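Local coordinates for protein porin (Rhodobacter blasticus, PDB 3PRN) that forms channels across the bacterial outer membrane, as a homotrimer, that let small hydrophilic solutes up to about 0.6 kDa diffuse passively, at residues 268-273 with 280-285; 11-16 with 26-31; 143-148 with 165-170. The protein carries 1 engineered substitution. One frame throughout, in Å; residues are numbered along the deposited sequence. Where two conformers were deposited one is given.

Contact 1: residues 268-273 with 280-285; sequences SGSVQS and VADVGV. With C8E ((hydroxyethyloxy)tri(ethyloxy)octane), chain D.
S270 donates its hydroxyl to the D282 carboxylate, with OG 2.6 Å from OD2, in one of the two conformers of D282, so the bond may hold for only part of the molecules. The hydroxyl comes from above the carboxylate plane, 38° out of it. Both CG of D282 and OG of S270 (chi1 70° in the serine) sit between their own backbone N and carbonyl carbon, which brings the two short side chains together over the same face of the sheet. OG also accepts a nearly straight bond (168°) from NE2 of Q272, 3.0 Å away and in the plane of the amide. D282 OD1 takes a further bond from the backbone N of Y102, while Q272 also reaches Y240 and S105. With an alanine here in place of S270, D282 OD2 would probably lose this donor and Q272 NE2 one of its acceptors, leaving both groups freer to turn. Beneath these side chains the strands run antiparallel, and the pairs S268-G284, S270-D282 and Q272-V280 each carry two backbone hydrogen bonds. Next to the last pair, CG2 of V280 rests on CB of Q272 at 3.7 Å. G269 faces V283, and its CA lies 3.0 Å from the carbonyl O of D282. A detergent molecule, C8E, crosses the face that carries V271, A281 and V283: its C6 touches V283 CG1 at 3.5 Å and its C5 meets A281 CB at 3.8 Å. The chemistry thus divides by side, as expected of a porin wall: A281 and V283 meet the detergent, as lipid-facing residues would, while S270, Q272 and D282 form a polar cluster that D282 and Q272 tie to the inner loop through Y102 and S105, and S268 binds D258 on the next strand.

Contact 2: residues 11-16 with 26-31; sequences GLQYVE and IISSRL. With MG (magnesium ion), chain B.
Q13 and I26 form an antiparallel pair with two good backbone bonds, Q13 N to I26 O at 3.0 Å and I26 N to Q13 O at 2.9 Å, but the short strand axes stand at 121°, and at the next step S28 N to G11 O is bent to 137°. On one face CD2 of L12 meets CG1 of I27 at 3.9 Å, the two side chains slanting across each other. On the other, the Q13 side chain lies alongside that of I26, its OE1 beside CD1, and its CB packs on S28 CB. With CG anti to the backbone N (chi1 -176°) and an extended chain, the amide of Q13 extends from the strand to R18 through OE1 and to E103 through NE2. This is the first hairpin of the 16-stranded porin barrel, and its outer side meets a neighbouring subunit, whose Q153 donates to the carbonyl O of I27. S28 likewise has OG turned anti to its N, which carries the hydroxyl to the magnesium ion at 2.0 Å. D57 binds the same ion, together with three waters, the nearest of them 2.3 Å from the magnesium. E103 shares the hydroxyl of S28 by a hydrogen bond, linking it to Q13. One metal-bound water donates back to the strand, to S29 O at 3.0 Å.

Contact 3: residues 143-148 with 165-170; sequences NLYLSY and GIAADW
N143 and Y145 both grip the carboxylate of D169, one at each oxygen, across two neighbouring antiparallel strands of the porin beta barrel. The amide of N143 sends ND2 to OD1 at 2.7 Å, almost straight (173°). OD1 lies in the amide plane and uses its syn lone pair, although the amide and carboxylate planes themselves stand 71° apart. At the other oxygen, at the same open end of the carboxylate, the Y145 hydroxyl donates to OD2, again at the syn lone pair, with OH 2.9 Å from that oxygen and the ring plane turned 58° from the carboxylate. In Y145 CG is anti to the carbonyl carbon, which turns the CD1 edge of the ring to the backbone of A167, with CD1 3.5 Å from A167 O and 4.0 Å from A167 CB. The helix 88-91 packs on both residues, with A88 touching each. OD2 has a second donor in the backbone N of A93, so the carboxylate is held by three bonds and also ties the wall to the chain that follows the helix. On the opposite face L146 and I166 point the same way side by side, touching CD2 to CD1 at 4.1 Å, and CD1 of L144 reaches CB of A168. Backbone bonds at N143-D169, Y145-A167 and S147-G165 fix this register. At the last pair, where G165 has no side chain, the hydroxyl of S147 is bonded to the backbone N of A88, and G165 N donates to S147 O at 2.8 Å.

All three contacts join neighbouring strands of one closed 16-stranded antiparallel barrel. Along the chain contact 2 comes first, on strands 2-15 and 25-39, then contact 3 on 142-150 and 163-171, and last contact 1 on 265-273 and 279-288. Contacts 1 and 2 lie side by side, centres about 9 Å apart, because strand 279-288 pairs with strand 2-15: L12 N and V283 O, and Y14 N and A281 O, probably form hydrogen bonds that close the barrel between the chain's last and first strands. Contact 3 sits on the far side of the chain's centre, about 31 Å from contact 1 and 34 Å from contact 2, centre to centre, and so belongs to the opposite wall of the channel.

Contact 1: residues 268-273 with 280-285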
loop_
_atom_site.group_PDB
_atom_site.type_symbol
_atom_site.label_atom_id
_atom_site.label_comp_id
_atom_site.label_asym_id
_atom_site.label_seq_id
_atom_site.Cartn_x
_atom_site.Cartn_y
_atom_site.Cartn_z
ATOM N N SER A 268 -24.223 -7.172 -13.961
ATOM C CA SER A 268 -24.200 -6.896 -15.398
ATOM C C SER A 268 -23.655 -8.111 -16.138
ATOM O O SER A 268 -22.907 -8.919 -15.574
ATOM C CB SER A 268 -23.245 -5.775 -15.831
ATOM O OG SER A 268 -23.504 -4.598 -15.080
ATOM N N GLY A 269 -24.020 -8.211 -17.393
ATOM C CA GLY A 269 -23.558 -9.311 -18.244
ATOM C C GLY A 269 -23.597 -8.878 -19.722
ATOM O O GLY A 269 -24.278 -7.912 -20.034
ATOM N N SER A 270 -22.818 -9.578 -20.586
ATOM C CA SER A 270 -22.866 -9.173 -21.983
ATOM C C SER A 270 -22.403 -10.371 -22.806
ATOM O O SER A 270 -21.844 -11.282 -22.231
ATOM C CB SER A 270 -22.019 -7.962 -22.300
ATOM O OG SER A 270 -20.632 -8.295 -22.209
ATOM N N VAL A 271 -22.706 -10.350 -24.079
ATOM C CA VAL A 271 -22.240 -11.351 -25.048
ATOM C C VAL A 271 -21.759 -10.467 -26.206
ATOM O O VAL A 271 -22.484 -9.566 -26.646
ATOM C CB VAL A 271 -23.300 -12.387 -25.334
ATOM C CG1 VAL A 271 -24.418 -11.796 -26.177
ATOM C CG2 VAL A 271 -22.730 -13.646 -25.979
ATOM N N GLN A 272 -20.525 -10.603 -26.653
ATOM C CA GLN A 272 -19.992 -9.731 -27.677
ATOM C C GLN A 272 -19.196 -10.486 -28.726
ATOM O O GLN A 272 -18.648 -11.555 -28.472
ATOM C CB GLN A 272 -19.071 -8.665 -27.011
ATOM C CG GLN A 272 -19.807 -7.796 -25.995
ATOM C CD GLN A 272 -18.907 -6.767 -25.354
ATOM O OE1 GLN A 272 -18.218 -5.985 -26.023
ATOM N NE2 GLN A 272 -18.833 -6.753 -24.022
ATOM N N SER A 273 -19.121 -9.919 -29.911
ATOM C CA SER A 273 -18.401 -10.558 -31.040
ATOM C C SER A 273 -17.463 -9.531 -31.657
ATOM O O SER A 273 -17.924 -8.418 -31.987
ATOM C CB SER A 273 -19.483 -11.083 -32.006
ATOM O OG SER A 273 -18.895 -11.837 -33.035
ATOM N N VAL A 280 -16.908 -13.332 -26.869
ATOM C CA VAL A 280 -16.617 -13.125 -25.454
ATOM C C VAL A 280 -17.940 -12.952 -24.695
ATOM O O VAL A 280 -18.926 -12.451 -25.278
ATOM C CB VAL A 280 -15.686 -11.942 -25.168
ATOM C CG1 VAL A 280 -14.351 -12.135 -25.909
ATOM C CG2 VAL A 280 -16.256 -10.596 -25.569
ATOM N N ALA A 281 -17.991 -13.382 -23.453
ATOM C CA ALA A 281 -19.184 -13.171 -22.649
ATOM C C ALA A 281 -18.759 -12.925 -21.179
ATOM O O ALA A 281 -17.721 -13.449 -20.751
ATOM C CB ALA A 281 -20.137 -14.365 -22.686
ATOM N N ASP A 282 -19.658 -12.292 -20.421
ATOM C CA ASP A 282 -19.340 -12.120 -18.999
ATOM C C ASP A 282 -20.626 -11.966 -18.196
ATOM O O ASP A 282 -21.678 -11.606 -18.761
ATOM C CB ASP A 282 -18.446 -10.857 -18.864
ATOM C CG ASP A 282 -19.230 -9.592 -19.157
ATOM O OD1 ASP A 282 -20.064 -9.193 -18.303
ATOM O OD2 ASP A 282 -19.092 -8.944 -20.209
ATOM N N VAL A 283 -20.599 -12.257 -16.923
ATOM C CA VAL A 283 -21.691 -12.000 -15.997
ATOM C C VAL A 283 -21.033 -11.815 -14.616
ATOM O O VAL A 283 -20.233 -12.653 -14.198
ATOM C CB VAL A 283 -22.780 -13.090 -15.983
ATOM C CG1 VAL A 283 -22.304 -14.437 -15.505
ATOM C CG2 VAL A 283 -23.967 -12.627 -15.114
ATOM N N GLY A 284 -21.383 -10.746 -13.937
ATOM C CA GLY A 284 -20.801 -10.476 -12.624
ATOM C C GLY A 284 -21.498 -9.326 -11.891
ATOM O O GLY A 284 -22.493 -8.767 -12.371
ATOM N N VAL A 285 -20.928 -9.029 -10.726
ATOM C CA VAL A 285 -21.399 -7.947 -9.844
ATOM C C VAL A 285 -20.293 -6.967 -9.525
ATOM O O VAL A 285 -19.130 -7.343 -9.378
ATOM C CB VAL A 285 -21.782 -8.441 -8.442
ATOM C CG1 VAL A 285 -23.112 -7.876 -7.943
ATOM C CG2 VAL A 285 -21.889 -9.954 -8.329
HETATM C C1 C8E D . -20.346 -20.410 -18.333
HETATM C C2 C8E D . -19.781 -19.455 -19.315
HETATM C C3 C8E D . -20.726 -18.430 -19.701
HETATM C C4 C8E D . -20.583 -17.342 -18.698
HETATM C C5 C8E D . -21.099 -16.167 -19.444
HETATM C C6 C8E D . -22.293 -15.693 -18.792
HETATM C C7 C8E D . -22.987 -15.042 -19.895
HETATM C C8 C8E D . -24.323 -14.621 -19.383
HETATM O O9 C8E D . -24.921 -13.409 -19.854
HETATM C C10 C8E D . -25.489 -13.448 -21.160
HETATM C C11 C8E D . -25.609 -12.025 -21.628
HETATM O O12 C8E D . -26.780 -11.383 -21.029
HETATM C C13 C8E D . -27.538 -10.595 -21.975
HETATM C C14 C8E D . -29.040 -10.789 -22.359
HETATM O O15 C8E D . -29.696 -10.071 -23.465
HETATM C C16 C8E D . -30.709 -9.164 -22.954
HETATM C C17 C8E D . -32.090 -9.792 -22.745
HETATM O O18 C8E D . -33.369 -9.137 -22.669
HETATM C C19 C8E D . -33.566 -8.068 -21.712
HETATM C C20 C8E D . -34.153 -8.245 -20.246
HETATM O O21 C8E D . -33.256 -8.976 -19.372
#

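Contact 2: residues 11-16 with 26-31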
loop_
_atom_site.group_PDB
_atom_site.type_symbol
_atom_site.label_atom_id
_atom_site.label_comp_id
_atom_site.label_asym_id
_atom_site.label_seq_id
_atom_site.Cartn_x
_atom_site.Cartn_y
_atom_site.Cartn_z
ATOM N N GLY A 11 -16.938 -12.119 -11.118
ATOM C CA GLY A 11 -17.945 -12.769 -11.956
ATOM C C GLY A 11 -17.178 -13.756 -12.872
ATOM O O GLY A 11 -16.027 -14.118 -12.595
ATOM N N LEU A 12 -17.849 -14.138 -13.938
ATOM C CA LEU A 12 -17.333 -15.107 -14.883
ATOM C C LEU A 12 -17.019 -14.371 -16.197
ATOM O O LEU A 12 -17.793 -13.513 -16.623
ATOM C CB LEU A 12 -18.403 -16.186 -15.175
ATOM C CG LEU A 12 -18.764 -17.051 -13.962
ATOM C CD1 LEU A 12 -20.040 -17.846 -14.264
ATOM C CD2 LEU A 12 -17.622 -17.984 -13.603
ATOM N N GLN A 13 -15.877 -14.724 -16.749
ATOM C CA GLN A 13 -15.407 -14.136 -17.997
ATOM C C GLN A 13 -15.059 -15.296 -18.957
ATOM O O GLN A 13 -14.204 -16.108 -18.651
ATOM C CB GLN A 13 -14.159 -13.306 -17.747
ATOM C CG GLN A 13 -13.660 -12.570 -18.996
ATOM C CD GLN A 13 -12.167 -12.302 -18.875
ATOM O OE1 GLN A 13 -11.362 -13.170 -19.173
ATOM N NE2 GLN A 13 -11.741 -11.140 -18.337
ATOM N N TYR A 14 -15.776 -15.284 -20.081
ATOM C CA TYR A 14 -15.627 -16.346 -21.088
ATOM C C TYR A 14 -15.069 -15.763 -22.381
ATOM O O TYR A 14 -15.534 -14.743 -22.892
ATOM C CB TYR A 14 -16.978 -17.018 -21.326
ATOM C CG TYR A 14 -17.033 -17.923 -22.549
ATOM C CD1 TYR A 14 -16.622 -19.241 -22.486
ATOM C CD2 TYR A 14 -17.481 -17.420 -23.767
ATOM C CE1 TYR A 14 -16.685 -20.069 -23.601
ATOM C CE2 TYR A 14 -17.556 -18.225 -24.896
ATOM C CZ TYR A 14 -17.173 -19.557 -24.795
ATOM O OH TYR A 14 -17.223 -20.350 -25.929
ATOM N N VAL A 15 -14.048 -16.454 -22.879
ATOM C CA VAL A 15 -13.380 -16.103 -24.117
ATOM C C VAL A 15 -13.315 -17.401 -24.965
ATOM O O VAL A 15 -12.651 -18.340 -24.517
ATOM C CB VAL A 15 -11.944 -15.616 -23.939
ATOM C CG1 VAL A 15 -11.359 -15.457 -25.353
ATOM C CG2 VAL A 15 -11.932 -14.298 -23.180
ATOM N N GLU A 16 -14.121 -17.428 -26.010
ATOM C CA GLU A 16 -14.187 -18.645 -26.836
ATOM C C GLU A 16 -12.789 -19.042 -27.323
ATOM O O GLU A 16 -12.047 -18.177 -27.792
ATOM C CB GLU A 16 -15.108 -18.437 -28.017
ATOM C CG GLU A 16 -15.291 -19.757 -28.794
ATOM C CD GLU A 16 -16.366 -19.589 -29.868
ATOM O OE1 GLU A 16 -16.407 -18.486 -30.499
ATOM O OE2 GLU A 16 -17.134 -20.555 -30.064
ATOM N N ILE A 26 -13.022 -18.120 -16.885
ATOM C CA ILE A 26 -12.336 -17.970 -15.596
ATOM C C ILE A 26 -13.158 -17.048 -14.646
ATOM O O ILE A 26 -14.095 -16.406 -15.097
ATOM C CB ILE A 26 -10.937 -17.341 -15.725
ATOM C CG1 ILE A 26 -11.054 -15.930 -16.290
ATOM C CG2 ILE A 26 -10.013 -18.249 -16.515
ATOM C CD1 ILE A 26 -9.756 -15.163 -16.294
ATOM N N ILE A 27 -12.784 -17.014 -13.375
ATOM C CA ILE A 27 -13.393 -16.037 -12.443
ATOM C C ILE A 27 -12.542 -14.792 -12.462
ATOM O O ILE A 27 -11.352 -14.832 -12.044
ATOM C CB ILE A 27 -13.519 -16.555 -11.015
ATOM C CG1 ILE A 27 -14.650 -17.631 -11.071
ATOM C CG2 ILE A 27 -13.897 -15.493 -9.991
ATOM C CD1 ILE A 27 -14.567 -18.555 -9.876
ATOM N N SER A 28 -13.050 -13.720 -13.038
ATOM C CA SER A 28 -12.277 -12.496 -13.170
ATOM C C SER A 28 -12.772 -11.514 -12.100
ATOM O O SER A 28 -13.979 -11.270 -12.014
ATOM C CB SER A 28 -12.461 -11.886 -14.563
ATOM O OG SER A 28 -11.863 -10.611 -14.646
ATOM N N SER A 29 -11.823 -10.858 -11.439
ATOM C CA SER A 29 -12.224 -9.953 -10.357
ATOM C C SER A 29 -11.228 -8.827 -10.189
ATOM O O SER A 29 -10.099 -8.901 -10.686
ATOM C CB SER A 29 -12.358 -10.783 -9.063
ATOM O OG SER A 29 -11.139 -11.383 -8.756
ATOM N N ARG A 30 -11.691 -7.768 -9.514
ATOM C CA ARG A 30 -10.822 -6.580 -9.363
ATOM C C ARG A 30 -11.162 -5.909 -8.023
ATOM O O ARG A 30 -12.334 -5.801 -7.673
ATOM C CB ARG A 30 -11.103 -5.595 -10.501
ATOM C CG ARG A 30 -10.494 -4.194 -10.250
ATOM C CD ARG A 30 -10.753 -3.237 -11.384
ATOM N NE ARG A 30 -10.080 -3.624 -12.606
ATOM C CZ ARG A 30 -10.149 -2.908 -13.751
ATOM N NH1 ARG A 30 -10.835 -1.787 -13.837
ATOM N NH2 ARG A 30 -9.489 -3.398 -14.790
ATOM N N LEU A 31 -10.147 -5.448 -7.315
ATOM C CA LEU A 31 -10.384 -4.624 -6.135
ATOM C C LEU A 31 -9.726 -3.257 -6.406
ATOM O O LEU A 31 -8.512 -3.257 -6.763
ATOM C CB LEU A 31 -9.833 -5.261 -4.878
ATOM C CG LEU A 31 -9.762 -4.318 -3.655
ATOM C CD1 LEU A 31 -11.174 -3.906 -3.280
ATOM C CD2 LEU A 31 -9.112 -5.040 -2.491
HETATM MG MG MG B . -9.857 -10.181 -14.721
HETATM O O HOH W 1 -9.947 -7.985 -13.531
HETATM O O HOH W 2 -7.511 -9.401 -15.032
HETATM O O HOH W 3 -9.081 -11.878 -16.064
#

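Contact 3: residues 143-148 with 165-170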
loop_
_atom_site.group_PDB
_atom_site.type_symbol
_atom_site.label_atom_id
_atom_site.label_comp_id
_atom_site.label_asym_id
_atom_site.label_seq_id
_atom_site.Cartn_x
_atom_site.Cartn_y
_atom_site.Cartn_z
ATOM N N ASN A 143 -17.715 21.336 -21.203
ATOM C CA ASN A 143 -16.501 20.860 -20.573
ATOM C C ASN A 143 -15.390 20.977 -21.628
ATOM O O ASN A 143 -15.571 20.494 -22.735
ATOM C CB ASN A 143 -16.599 19.438 -20.087
ATOM C CG ASN A 143 -17.636 19.218 -19.020
ATOM O OD1 ASN A 143 -17.538 19.739 -17.907
ATOM N ND2 ASN A 143 -18.645 18.400 -19.327
ATOM N N LEU A 144 -14.269 21.566 -21.254
ATOM C CA LEU A 144 -13.091 21.641 -22.064
ATOM C C LEU A 144 -11.993 20.789 -21.368
ATOM O O LEU A 144 -11.832 20.984 -20.148
ATOM C CB LEU A 144 -12.490 23.050 -22.042
ATOM C CG LEU A 144 -12.783 23.977 -23.198
ATOM C CD1 LEU A 144 -12.226 23.333 -24.471
ATOM C CD2 LEU A 144 -14.282 24.242 -23.237
ATOM N N TYR A 145 -11.164 20.129 -22.129
ATOM C CA TYR A 145 -10.055 19.370 -21.576
ATOM C C TYR A 145 -8.798 19.567 -22.399
ATOM O O TYR A 145 -8.844 19.441 -23.626
ATOM C CB TYR A 145 -10.313 17.877 -21.526
ATOM C CG TYR A 145 -11.651 17.410 -21.057
ATOM C CD1 TYR A 145 -12.743 17.530 -21.906
ATOM C CD2 TYR A 145 -11.860 16.893 -19.780
ATOM C CE1 TYR A 145 -13.992 17.120 -21.489
ATOM C CE2 TYR A 145 -13.124 16.479 -19.340
ATOM C CZ TYR A 145 -14.166 16.593 -20.217
ATOM O OH TYR A 145 -15.450 16.166 -19.893
ATOM N N LEU A 146 -7.661 19.783 -21.760
ATOM C CA LEU A 146 -6.398 19.897 -22.422
ATOM C C LEU A 146 -5.368 19.019 -21.700
ATOM O O LEU A 146 -5.398 19.051 -20.463
ATOM C CB LEU A 146 -5.848 21.340 -22.336
ATOM C CG LEU A 146 -6.403 22.223 -23.472
ATOM C CD1 LEU A 146 -7.065 23.434 -22.867
ATOM C CD2 LEU A 146 -5.249 22.603 -24.386
ATOM N N SER A 147 -4.545 18.285 -22.421
ATOM C CA SER A 147 -3.557 17.507 -21.635
ATOM C C SER A 147 -2.258 17.491 -22.414
ATOM O O SER A 147 -2.274 17.537 -23.662
ATOM C CB SER A 147 -4.062 16.116 -21.312
ATOM O OG SER A 147 -4.466 15.426 -22.500
ATOM N N TYR A 148 -1.166 17.480 -21.677
ATOM C CA TYR A 148 0.177 17.412 -22.274
ATOM C C TYR A 148 0.972 16.366 -21.503
ATOM O O TYR A 148 1.049 16.456 -20.243
ATOM C CB TYR A 148 0.810 18.812 -22.164
ATOM C CG TYR A 148 2.303 18.791 -22.390
ATOM C CD1 TYR A 148 2.844 18.761 -23.674
ATOM C CD2 TYR A 148 3.146 18.774 -21.291
ATOM C CE1 TYR A 148 4.236 18.729 -23.845
ATOM C CE2 TYR A 148 4.529 18.751 -21.437
ATOM C CZ TYR A 148 5.047 18.709 -22.729
ATOM O OH TYR A 148 6.432 18.672 -22.851
ATOM N N GLY A 165 -3.137 16.784 -26.262
ATOM C CA GLY A 165 -4.537 16.454 -26.501
ATOM C C GLY A 165 -5.472 17.606 -26.203
ATOM O O GLY A 165 -5.319 18.344 -25.212
ATOM N N ILE A 166 -6.581 17.628 -26.953
ATOM C CA ILE A 166 -7.631 18.612 -26.605
ATOM C C ILE A 166 -8.989 18.012 -26.828
ATOM O O ILE A 166 -9.212 17.202 -27.762
ATOM C CB ILE A 166 -7.433 19.922 -27.396
ATOM C CG1 ILE A 166 -8.585 20.888 -27.077
ATOM C CG2 ILE A 166 -7.410 19.680 -28.880
ATOM C CD1 ILE A 166 -8.135 22.320 -27.351
ATOM N N ALA A 167 -9.972 18.388 -26.037
ATOM C CA ALA A 167 -11.310 17.870 -26.152
ATOM C C ALA A 167 -12.357 18.796 -25.546
ATOM O O ALA A 167 -12.109 19.596 -24.666
ATOM C CB ALA A 167 -11.429 16.465 -25.492
ATOM N N ALA A 168 -13.587 18.602 -26.011
ATOM C CA ALA A 168 -14.738 19.303 -25.478
ATOM C C ALA A 168 -15.999 18.492 -25.637
ATOM O O ALA A 168 -16.143 17.595 -26.490
ATOM C CB ALA A 168 -14.872 20.686 -26.163
ATOM N N ASP A 169 -16.923 18.672 -24.710
ATOM C CA ASP A 169 -18.232 18.091 -24.802
ATOM C C ASP A 169 -19.269 19.134 -24.318
ATOM O O ASP A 169 -19.005 20.147 -23.648
ATOM C CB ASP A 169 -18.433 16.756 -24.138
ATOM C CG ASP A 169 -18.012 16.721 -22.677
ATOM O OD1 ASP A 169 -18.641 17.436 -21.867
ATOM O OD2 ASP A 169 -17.045 16.006 -22.343
ATOM N N TRP A 170 -20.495 18.839 -24.732
ATOM C CA TRP A 170 -21.594 19.772 -24.515
ATOM C C TRP A 170 -22.872 18.964 -24.489
ATOM O O TRP A 170 -23.086 18.035 -25.263
ATOM C CB TRP A 170 -21.625 20.829 -25.658
ATOM C CG TRP A 170 -22.893 21.647 -25.488
ATOM C CD1 TRP A 170 -23.054 22.737 -24.671
ATOM C CD2 TRP A 170 -24.163 21.382 -26.084
ATOM N NE1 TRP A 170 -24.361 23.145 -24.720
ATOM C CE2 TRP A 170 -25.062 22.335 -25.579
ATOM C CE3 TRP A 170 -24.630 20.419 -26.985
ATOM C CZ2 TRP A 170 -26.407 22.373 -25.954
ATOM C CZ3 TRP A 170 -25.963 20.447 -27.363
ATOM C CH2 TRP A 170 -26.835 21.426 -26.848
#